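Local coordinates for protein tryptophan--tRNA ligase (Campylobacter jejuni subsp. jejuni, PDB 3TZL) that probably catalyses the ATP-dependent attachment of tryptophan to tRNA(Trp), as a homodimeric class I aminoacyl-tRNA synthetase, at residues M4-G9 with E33-F38; M39-Y44 with S77-Q82; A63-L68 with E282-L287. All blocks are in the same frame, centred on the assembly; numbering follows the deposited sequence.

Contact 1 of 3, residues M4-G9 with E33-F38; sequences MRVLTG and EKSQMF. With TRP (tryptophan), chain J.
Val6 N donates to Gln36 O, Phe38 N to Val6 O over 2.7 Å and Thr8 N to Phe38 O, which fixes strand 5-10 parallel to strand 36-41 at the start of the Rossmann-type nucleotide-binding fold of a class I synthetase. With helix 18-30 between them in the chain, the two strands form a beta-alpha-beta unit, and the axes of their short segments lie 24° apart. Leu7 CD2 touches the indole of the bound tryptophan at CH2, 3.7 Å away, and Gly9 N approaches its CE3. On the face that carries Arg5, Leu7 and Phe38, the arginine crosses the phenylalanine ring: Arg5 CD sits 3.7 Å from the Phe38 ring centroid, a CH-pi contact, and the guanidinium is tilted 25° from the ring plane. Val6 CG1 meets the selenium of Met37 on the other face. Water 1 joins Thr8 OG1 to Phe38 O. The bend at chi3 (-63°) swings the guanidinium over CZ of the Phe38 ring, while Arg5 NH1 is hydrogen-bonded to Phe138 O. Gln36 OE1 takes two bonds from one guanidinium edge, from Arg5 NE and Arg5 NH2, each 3.0 Å long, with NE standing above the amide plane.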
loop_
_atom_site.group_PDB
_atom_site.type_symbol
_atom_site.label_atom_id
_atom_site.label_comp_id
_atom_site.label_asym_id
_atom_site.label_seq_id
_atom_site.Cartn_x
_atom_site.Cartn_y
_atom_site.Cartn_z
HETATM N N MSE B 4 -7.433 25.017 -13.542
HETATM C CA MSE B 4 -7.645 23.765 -12.805
HETATM C C MSE B 4 -6.676 22.651 -13.163
HETATM O O MSE B 4 -6.384 22.415 -14.339
HETATM C CB MSE B 4 -9.045 23.235 -13.070
HETATM C CG MSE B 4 -10.169 24.189 -12.769
HETATM SE SE MSE B 4 -11.787 23.312 -13.377
HETATM C CE MSE B 4 -11.008 22.526 -14.950
ATOM N N ARG B 5 -6.224 21.937 -12.140
ATOM C CA ARG B 5 -5.223 20.890 -12.297
ATOM C C ARG B 5 -5.761 19.609 -12.940
ATOM O O ARG B 5 -6.757 19.026 -12.488
ATOM C CB ARG B 5 -4.564 20.570 -10.953
ATOM C CG ARG B 5 -3.400 19.578 -11.068
ATOM C CD ARG B 5 -2.562 19.550 -9.800
ATOM N NE ARG B 5 -1.928 20.841 -9.525
ATOM C CZ ARG B 5 -1.411 21.183 -8.346
ATOM N NH1 ARG B 5 -1.465 20.336 -7.322
ATOM N NH2 ARG B 5 -0.847 22.376 -8.183
ATOM N N VAL B 6 -5.074 19.173 -13.991
ATOM C CA VAL B 6 -5.474 18.011 -14.764
ATOM C C VAL B 6 -4.417 16.942 -14.594
ATOM O O VAL B 6 -3.229 17.170 -14.835
ATOM C CB VAL B 6 -5.568 18.372 -16.257
ATOM C CG1 VAL B 6 -5.996 17.180 -17.075
ATOM C CG2 VAL B 6 -6.516 19.536 -16.468
ATOM N N LEU B 7 -4.843 15.762 -14.188
ATOM C CA LEU B 7 -3.895 14.727 -13.889
ATOM C C LEU B 7 -4.256 13.465 -14.642
ATOM O O LEU B 7 -5.411 13.041 -14.630
ATOM C CB LEU B 7 -3.902 14.462 -12.389
ATOM C CG LEU B 7 -2.917 13.420 -11.855
ATOM C CD1 LEU B 7 -2.294 13.978 -10.586
ATOM C CD2 LEU B 7 -3.630 12.138 -11.557
ATOM N N THR B 8 -3.260 12.867 -15.283
ATOM C CA THR B 8 -3.449 11.676 -16.104
ATOM C C THR B 8 -2.346 10.699 -15.758
ATOM O O THR B 8 -1.180 11.066 -15.760
ATOM C CB THR B 8 -3.272 11.995 -17.608
ATOM O OG1 THR B 8 -4.034 13.155 -17.959
ATOM C CG2 THR B 8 -3.718 10.822 -18.466
ATOM N N GLY B 9 -2.706 9.463 -15.449
ATOM C CA GLY B 9 -1.722 8.425 -15.257
ATOM C C GLY B 9 -1.554 7.709 -16.580
ATOM O O GLY B 9 -2.519 7.487 -17.277
ATOM N N GLU B 33 0.056 24.014 -23.109
ATOM C CA GLU B 33 0.240 25.458 -23.056
ATOM C C GLU B 33 -0.834 26.153 -22.214
ATOM O O GLU B 33 -0.546 27.121 -21.511
ATOM C CB GLU B 33 0.246 26.040 -24.472
ATOM C CG GLU B 33 1.436 25.611 -25.315
ATOM C CD GLU B 33 1.367 26.149 -26.732
ATOM O OE1 GLU B 33 0.310 26.694 -27.113
ATOM O OE2 GLU B 33 2.370 26.024 -27.465
ATOM N N LYS B 34 -2.064 25.651 -22.270
ATOM C CA LYS B 34 -3.188 26.345 -21.640
ATOM C C LYS B 34 -3.812 25.596 -20.461
ATOM O O LYS B 34 -4.698 26.124 -19.785
ATOM C CB LYS B 34 -4.261 26.712 -22.677
ATOM C CG LYS B 34 -3.899 27.915 -23.551
ATOM C CD LYS B 34 -5.141 28.504 -24.212
ATOM C CE LYS B 34 -4.815 29.693 -25.104
ATOM N NZ LYS B 34 -6.047 30.250 -25.737
ATOM N N SER B 35 -3.353 24.375 -20.213
ATOM C CA SER B 35 -3.795 23.629 -19.040
ATOM C C SER B 35 -2.631 23.396 -18.090
ATOM O O SER B 35 -1.462 23.443 -18.492
ATOM C CB SER B 35 -4.419 22.285 -19.434
ATOM O OG SER B 35 -5.780 22.429 -19.806
ATOM N N GLN B 36 -2.956 23.152 -16.825
ATOM C CA GLN B 36 -1.950 22.766 -15.843
ATOM C C GLN B 36 -1.894 21.246 -15.794
ATOM O O GLN B 36 -2.627 20.628 -15.023
ATOM C CB GLN B 36 -2.303 23.326 -14.470
ATOM C CG GLN B 36 -1.162 23.251 -13.465
ATOM C CD GLN B 36 -1.626 23.479 -12.030
ATOM O OE1 GLN B 36 -0.882 23.246 -11.082
ATOM N NE2 GLN B 36 -2.862 23.933 -11.871
HETATM N N MSE B 37 -1.029 20.653 -16.621
HETATM C CA MSE B 37 -1.004 19.198 -16.830
HETATM C C MSE B 37 -0.034 18.450 -15.903
HETATM O O MSE B 37 1.140 18.785 -15.849
HETATM C CB MSE B 37 -0.628 18.877 -18.283
HETATM C CG MSE B 37 -1.543 19.490 -19.359
HETATM SE SE MSE B 37 -3.177 18.470 -19.531
HETATM C CE MSE B 37 -2.489 16.848 -20.330
ATOM N N PHE B 38 -0.526 17.418 -15.213
ATOM C CA PHE B 38 0.317 16.499 -14.440
ATOM C C PHE B 38 0.214 15.136 -15.102
ATOM O O PHE B 38 -0.889 14.643 -15.304
ATOM C CB PHE B 38 -0.191 16.371 -12.993
ATOM C CG PHE B 38 0.234 17.501 -12.090
ATOM C CD1 PHE B 38 0.856 17.244 -10.883
ATOM C CD2 PHE B 38 0.040 18.822 -12.466
ATOM C CE1 PHE B 38 1.254 18.289 -10.045
ATOM C CE2 PHE B 38 0.450 19.873 -11.631
ATOM C CZ PHE B 38 1.054 19.592 -10.422
HETATM N N TRP J . -5.911 3.264 -14.406
HETATM C CA TRP J . -5.384 4.082 -15.502
HETATM C C TRP J . -5.369 3.299 -16.809
HETATM O O TRP J . -5.163 3.862 -17.890
HETATM C CB TRP J . -3.974 4.604 -15.175
HETATM C CG TRP J . -3.954 5.441 -13.931
HETATM C CD1 TRP J . -3.401 5.124 -12.720
HETATM C CD2 TRP J . -4.566 6.722 -13.777
HETATM N NE1 TRP J . -3.618 6.149 -11.819
HETATM C CE2 TRP J . -4.339 7.137 -12.444
HETATM C CE3 TRP J . -5.285 7.562 -14.637
HETATM C CZ2 TRP J . -4.797 8.364 -11.960
HETATM C CZ3 TRP J . -5.746 8.779 -14.151
HETATM C CH2 TRP J . -5.493 9.169 -12.827
HETATM O OXT TRP J . -5.566 2.082 -16.792
HETATM O O HOH W 1 -2.861 15.789 -17.464
#

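Contact 2 of 3, residues M39-Y44 with S77-Q82; sequences MFIANY and SVFWLQ. With TRP (tryptophan), chain J.
The tryptophan pocket is lined here by Phe40, on strand 36-41 of the parallel Rossmann-type sheet, which lies between strands 5-10 and 78-81. Four backbone bonds fix the register with strand 78-81: Met39 N to Val78 O, Trp80 N to Met39 O, Ile41 N to Trp80 O and Gln82 N to Ile41 O. On the pocket face, Phe40 CB lies over the centre of the Trp80 six-membered ring, 3.6 Å from the centroid and 14° off its normal. The two side chains run together in the same direction with their ring planes 36° apart; CG of Phe40 sits between its backbone N and carbonyl carbon, which carries the ring alongside Trp80. The rim of that ring then points at the ligand, with Phe40 CZ 3.5 Å from NE1 of the bound tryptophan. On the other face Ile41 CD1 meets Phe79 CZ at 4.0 Å and Leu81 CD1 packs on Ile41 CB; past the strand end, Leu81 CD1 also lies against Asn43 CG.

Beyond the strand, the chain turns at Ala42, an inverse gamma turn, and Ile41 O accepts from both Asn43 N and Gln82 N, which arrive from opposite faces of its plane. Gln82 reaches across this turn, its CG anti to the backbone N and the chain extended beyond it, and its OE1 accepts a bent bond from Tyr44 N, 2.8 Å long at 139°. Tyr44 OH is hydrogen-bonded to Glu90 of the second subunit. Because Gln82 NE2 donates to Asp134 OD1 while Asp134 OD2 is hydrogen-bonded to the tryptophan ligand, Gln82 is a second-shell residue: both ends of its amide are engaged, which should fix the amide's rotation and is consistent with Gln82 orienting the Asp134 carboxylate.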
loop_
_atom_site.group_PDB
_atom_site.type_symbol
_atom_site.label_atom_id
_atom_site.label_comp_id
_atom_site.label_asym_id
_atom_site.label_seq_id
_atom_site.Cartn_x
_atom_site.Cartn_y
_atom_site.Cartn_z
HETATM N N MSE B 39 1.339 14.510 -15.435
HETATM C CA MSE B 39 1.278 13.216 -16.110
HETATM C C MSE B 39 2.330 12.333 -15.496
HETATM O O MSE B 39 3.466 12.768 -15.306
HETATM C CB MSE B 39 1.559 13.358 -17.609
HETATM C CG MSE B 39 0.391 13.892 -18.452
HETATM SE SE MSE B 39 1.058 15.080 -19.849
HETATM C CE MSE B 39 1.897 16.260 -18.550
ATOM N N PHE B 40 1.970 11.090 -15.186
ATOM C CA PHE B 40 2.948 10.185 -14.614
ATOM C C PHE B 40 2.869 8.831 -15.284
ATOM O O PHE B 40 1.799 8.430 -15.747
ATOM C CB PHE B 40 2.774 10.053 -13.095
ATOM C CG PHE B 40 1.438 9.496 -12.679
ATOM C CD1 PHE B 40 1.285 8.136 -12.467
ATOM C CD2 PHE B 40 0.342 10.333 -12.506
ATOM C CE1 PHE B 40 0.065 7.612 -12.097
ATOM C CE2 PHE B 40 -0.897 9.818 -12.130
ATOM C CZ PHE B 40 -1.034 8.452 -11.924
ATOM N N ILE B 41 4.018 8.160 -15.367
ATOM C CA ILE B 41 4.083 6.785 -15.825
ATOM C C ILE B 41 3.652 5.909 -14.649
ATOM O O ILE B 41 4.332 5.848 -13.635
ATOM C CB ILE B 41 5.524 6.391 -16.227
ATOM C CG1 ILE B 41 6.080 7.364 -17.277
ATOM C CG2 ILE B 41 5.562 4.958 -16.761
ATOM C CD1 ILE B 41 5.264 7.365 -18.550
ATOM N N ALA B 42 2.523 5.238 -14.787
ATOM C CA ALA B 42 1.905 4.561 -13.656
ATOM C C ALA B 42 2.530 3.212 -13.476
ATOM O O ALA B 42 1.888 2.207 -13.740
ATOM C CB ALA B 42 0.397 4.407 -13.892
ATOM N N ASN B 43 3.775 3.175 -13.022
ATOM C CA ASN B 43 4.462 1.893 -12.930
ATOM C C ASN B 43 4.019 0.985 -11.772
ATOM O O ASN B 43 4.147 -0.235 -11.890
ATOM C CB ASN B 43 6.003 2.021 -13.033
ATOM C CG ASN B 43 6.644 2.764 -11.863
ATOM O OD1 ASN B 43 6.074 3.704 -11.318
ATOM N ND2 ASN B 43 7.870 2.360 -11.505
ATOM N N TYR B 44 3.499 1.544 -10.672
ATOM C CA TYR B 44 2.980 0.654 -9.604
ATOM C C TYR B 44 1.822 -0.145 -10.165
ATOM O O TYR B 44 1.732 -1.352 -9.967
ATOM C CB TYR B 44 2.511 1.420 -8.359
ATOM C CG TYR B 44 3.619 1.900 -7.446
ATOM C CD1 TYR B 44 4.729 1.117 -7.181
ATOM C CD2 TYR B 44 3.543 3.147 -6.846
ATOM C CE1 TYR B 44 5.727 1.567 -6.321
ATOM C CE2 TYR B 44 4.526 3.608 -6.005
ATOM C CZ TYR B 44 5.616 2.826 -5.745
ATOM O OH TYR B 44 6.582 3.318 -4.890
ATOM N N SER B 77 4.949 21.189 -17.963
ATOM C CA SER B 77 4.119 20.206 -17.258
ATOM C C SER B 77 4.871 19.523 -16.132
ATOM O O SER B 77 6.068 19.714 -15.982
ATOM C CB SER B 77 3.659 19.127 -18.231
ATOM O OG SER B 77 2.901 19.682 -19.286
ATOM N N VAL B 78 4.166 18.716 -15.345
ATOM C CA VAL B 78 4.819 17.924 -14.309
ATOM C C VAL B 78 4.730 16.474 -14.720
ATOM O O VAL B 78 3.640 15.924 -14.826
ATOM C CB VAL B 78 4.220 18.177 -12.919
ATOM C CG1 VAL B 78 4.863 17.281 -11.881
ATOM C CG2 VAL B 78 4.399 19.665 -12.546
ATOM N N PHE B 79 5.892 15.882 -14.997
ATOM C CA PHE B 79 5.967 14.559 -15.600
ATOM C C PHE B 79 6.948 13.661 -14.853
ATOM O O PHE B 79 8.139 13.931 -14.817
ATOM C CB PHE B 79 6.394 14.695 -17.056
ATOM C CG PHE B 79 6.547 13.385 -17.773
ATOM C CD1 PHE B 79 5.436 12.619 -18.092
ATOM C CD2 PHE B 79 7.804 12.932 -18.154
ATOM C CE1 PHE B 79 5.574 11.415 -18.766
ATOM C CE2 PHE B 79 7.947 11.728 -18.837
ATOM C CZ PHE B 79 6.826 10.970 -19.142
ATOM N N TRP B 80 6.444 12.580 -14.277
ATOM C CA TRP B 80 7.275 11.760 -13.419
ATOM C C TRP B 80 6.880 10.299 -13.478
ATOM O O TRP B 80 5.890 9.937 -14.095
ATOM C CB TRP B 80 7.244 12.284 -11.966
ATOM C CG TRP B 80 6.007 11.968 -11.177
ATOM C CD1 TRP B 80 5.878 11.017 -10.207
ATOM C CD2 TRP B 80 4.727 12.619 -11.273
ATOM N NE1 TRP B 80 4.599 11.033 -9.696
ATOM C CE2 TRP B 80 3.874 12.004 -10.337
ATOM C CE3 TRP B 80 4.222 13.655 -12.067
ATOM C CZ2 TRP B 80 2.543 12.398 -10.164
ATOM C CZ3 TRP B 80 2.901 14.043 -11.896
ATOM C CH2 TRP B 80 2.076 13.411 -10.953
ATOM N N LEU B 81 7.716 9.471 -12.870
ATOM C CA LEU B 81 7.505 8.036 -12.765
ATOM C C LEU B 81 6.886 7.796 -11.393
ATOM O O LEU B 81 7.448 8.190 -10.381
ATOM C CB LEU B 81 8.846 7.317 -12.858
ATOM C CG LEU B 81 8.890 5.795 -12.730
ATOM C CD1 LEU B 81 8.205 5.190 -13.924
ATOM C CD2 LEU B 81 10.344 5.334 -12.651
ATOM N N GLN B 82 5.730 7.157 -11.372
ATOM C CA GLN B 82 4.903 7.076 -10.172
ATOM C C GLN B 82 5.679 6.660 -8.918
ATOM O O GLN B 82 5.575 7.283 -7.866
ATOM C CB GLN B 82 3.794 6.068 -10.426
ATOM C CG GLN B 82 2.744 5.999 -9.345
ATOM C CD GLN B 82 1.788 4.885 -9.617
ATOM O OE1 GLN B 82 2.095 3.974 -10.396
ATOM N NE2 GLN B 82 0.612 4.954 -9.012
HETATM N N TRP J . -5.911 3.264 -14.406
HETATM C CA TRP J . -5.384 4.082 -15.502
HETATM C C TRP J . -5.369 3.299 -16.809
HETATM O O TRP J . -5.163 3.862 -17.890
HETATM C CB TRP J . -3.974 4.604 -15.175
HETATM C CG TRP J . -3.954 5.441 -13.931
HETATM C CD1 TRP J . -3.401 5.124 -12.720
HETATM C CD2 TRP J . -4.566 6.722 -13.777
HETATM N NE1 TRP J . -3.618 6.149 -11.819
HETATM C CE2 TRP J . -4.339 7.137 -12.444
HETATM C CE3 TRP J . -5.285 7.562 -14.637
HETATM C CZ2 TRP J . -4.797 8.364 -11.960
HETATM C CZ3 TRP J . -5.746 8.779 -14.151
HETATM C CH2 TRP J . -5.493 9.169 -12.827
HETATM O OXT TRP J . -5.566 2.082 -16.792
#

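Contact 3 of 3, residues A63-L68 with E282-L287; sequences AAAAFL and EKYNEL
The Tyr284 ring turns its edge to the helix that carries Ala65 and Ala66, with Ala66 N near the ring plane and 3.6 Å from Tyr284 CD1, and it stacks on Phe204. The Ala65 carbonyl lies at the same edge; the methyls straddle the plane, Ala65 CB 3.8 Å from Tyr284 CD1 on one side and Ala66 CB near CE1 on the other. With chi1 at 176°, CG of Tyr284 stands opposite its backbone N, and the ring extends toward the alanines although its CB does not point at them. The small methyl groups let the backbones come close: Ala65 CA and Tyr284 CA are 5.3 Å apart, and the axes of the two helical segments approach to 8.6 Å. One turn on from Tyr284, Leu287 CB faces Ala65 CB at 4.0 Å, and its CD1 branch reaches Leu68 CB. At the solvent-exposed margin, fully extended Lys283 sends NZ to Leu68 O at 3.2 Å, coming from above the carbonyl plane rather than along a lone pair. Leu294 and Ile297 of helix 291-320 also pack on Leu68. The segments run roughly antiparallel, at 148°, and the contact is close helix-helix packing through alanines, joining helix 53-70 of the Rossmann-type domain to helix 278-289 of the C-terminal helical region.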
loop_
_atom_site.group_PDB
_atom_site.type_symbol
_atom_site.label_atom_id
_atom_site.label_comp_id
_atom_site.label_asym_id
_atom_site.label_seq_id
_atom_site.Cartn_x
_atom_site.Cartn_y
_atom_site.Cartn_z
ATOM N N ALA B 63 8.244 4.050 -22.068
ATOM C CA ALA B 63 7.066 4.906 -21.994
ATOM C C ALA B 63 7.469 6.363 -21.756
ATOM O O ALA B 63 6.940 7.266 -22.388
ATOM C CB ALA B 63 6.104 4.434 -20.933
ATOM N N ALA B 64 8.404 6.586 -20.835
ATOM C CA ALA B 64 8.830 7.938 -20.519
ATOM C C ALA B 64 9.481 8.543 -21.762
ATOM O O ALA B 64 9.132 9.651 -22.162
ATOM C CB ALA B 64 9.796 7.937 -19.335
ATOM N N ALA B 65 10.401 7.801 -22.380
ATOM C CA ALA B 65 11.082 8.255 -23.605
ATOM C C ALA B 65 10.084 8.562 -24.714
ATOM O O ALA B 65 10.213 9.572 -25.411
ATOM C CB ALA B 65 12.093 7.222 -24.082
ATOM N N ALA B 66 9.076 7.713 -24.866
ATOM C CA ALA B 66 8.072 7.935 -25.905
ATOM C C ALA B 66 7.271 9.222 -25.685
ATOM O O ALA B 66 7.038 9.993 -26.619
ATOM C CB ALA B 66 7.132 6.747 -26.000
ATOM N N PHE B 67 6.830 9.467 -24.455
ATOM C CA PHE B 67 5.968 10.630 -24.258
ATOM C C PHE B 67 6.762 11.930 -24.352
ATOM O O PHE B 67 6.296 12.930 -24.904
ATOM C CB PHE B 67 5.151 10.513 -22.969
ATOM C CG PHE B 67 4.058 9.467 -23.041
ATOM C CD1 PHE B 67 2.902 9.701 -23.761
ATOM C CD2 PHE B 67 4.190 8.258 -22.384
ATOM C CE1 PHE B 67 1.894 8.735 -23.831
ATOM C CE2 PHE B 67 3.205 7.285 -22.457
ATOM C CZ PHE B 67 2.051 7.528 -23.178
ATOM N N LEU B 68 7.976 11.913 -23.825
ATOM C CA LEU B 68 8.863 13.049 -23.986
ATOM C C LEU B 68 9.123 13.303 -25.465
ATOM O O LEU B 68 9.013 14.441 -25.936
ATOM C CB LEU B 68 10.166 12.809 -23.229
ATOM C CG LEU B 68 9.981 12.878 -21.719
ATOM C CD1 LEU B 68 11.243 12.440 -21.018
ATOM C CD2 LEU B 68 9.611 14.285 -21.307
ATOM N N GLU B 282 14.463 9.888 -33.296
ATOM C CA GLU B 282 15.854 10.162 -32.945
ATOM C C GLU B 282 15.984 10.543 -31.483
ATOM O O GLU B 282 16.922 10.125 -30.799
ATOM C CB GLU B 282 16.430 11.288 -33.810
ATOM C CG GLU B 282 16.579 10.940 -35.269
ATOM C CD GLU B 282 16.942 12.158 -36.133
ATOM O OE1 GLU B 282 17.183 13.257 -35.571
ATOM O OE2 GLU B 282 16.981 12.008 -37.377
ATOM N N LYS B 283 15.041 11.349 -31.006
ATOM C CA LYS B 283 15.027 11.747 -29.605
ATOM C C LYS B 283 14.744 10.536 -28.684
ATOM O O LYS B 283 15.379 10.363 -27.623
ATOM C CB LYS B 283 13.990 12.842 -29.392
ATOM C CG LYS B 283 13.891 13.325 -27.962
ATOM C CD LYS B 283 12.959 14.520 -27.894
ATOM C CE LYS B 283 12.614 14.899 -26.465
ATOM N NZ LYS B 283 11.688 16.073 -26.470
ATOM N N TYR B 284 13.791 9.709 -29.106
ATOM C CA TYR B 284 13.429 8.495 -28.393
ATOM C C TYR B 284 14.641 7.586 -28.193
ATOM O O TYR B 284 14.982 7.223 -27.060
ATOM C CB TYR B 284 12.332 7.785 -29.175
ATOM C CG TYR B 284 11.878 6.440 -28.635
ATOM C CD1 TYR B 284 10.987 6.349 -27.566
ATOM C CD2 TYR B 284 12.280 5.263 -29.250
ATOM C CE1 TYR B 284 10.539 5.098 -27.101
ATOM C CE2 TYR B 284 11.850 4.021 -28.797
ATOM C CZ TYR B 284 10.979 3.946 -27.731
ATOM O OH TYR B 284 10.576 2.703 -27.313
ATOM N N ASN B 285 15.294 7.244 -29.297
ATOM C CA ASN B 285 16.498 6.426 -29.269
ATOM C C ASN B 285 17.632 7.010 -28.441
ATOM O O ASN B 285 18.301 6.277 -27.711
ATOM C CB ASN B 285 16.969 6.140 -30.695
ATOM C CG ASN B 285 16.015 5.219 -31.432
ATOM O OD1 ASN B 285 15.628 4.167 -30.911
ATOM N ND2 ASN B 285 15.604 5.620 -32.631
ATOM N N GLU B 286 17.847 8.317 -28.554
ATOM C CA GLU B 286 18.837 9.010 -27.729
ATOM C C GLU B 286 18.554 8.855 -26.227
ATOM O O GLU B 286 19.457 8.578 -25.444
ATOM C CB GLU B 286 18.926 10.495 -28.122
ATOM C CG GLU B 286 19.780 11.380 -27.201
ATOM C CD GLU B 286 18.955 12.147 -26.150
ATOM O OE1 GLU B 286 17.848 12.638 -26.485
ATOM O OE2 GLU B 286 19.416 12.264 -24.985
ATOM N N LEU B 287 17.300 9.025 -25.827
ATOM C CA LEU B 287 16.933 8.918 -24.421
ATOM C C LEU B 287 17.116 7.497 -23.877
ATOM O O LEU B 287 17.312 7.306 -22.680
ATOM C CB LEU B 287 15.488 9.381 -24.208
ATOM C CG LEU B 287 15.196 10.876 -24.376
ATOM C CD1 LEU B 287 13.692 11.110 -24.530
ATOM C CD2 LEU B 287 15.746 11.709 -23.211
#

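Contacts 1 and 2 share strand 36-41, which lies between strands 5-10 and 78-81, and their centres are 12 Å apart. Both reach the bound tryptophan: Leu7 and Gly9 come from strand 5-10 and Phe40 from strand 36-41, with Gly9 CA packed 3.4 Å from Phe40 CZ. Contact 3 lies on the side of the sheet that carries Ile41 and Phe79, its centre 15 Å from that of contact 2 and 21 Å from that of contact 1. It meets contact 2 through helix 53-70, the crossover between strands 36-41 and 78-81: Leu68 CG touches Phe79 CE2 at 3.7 Å, and Ala63 CB touches Ile41 CD1. The nearest atoms of contacts 1 and 3 are about 7 Å apart.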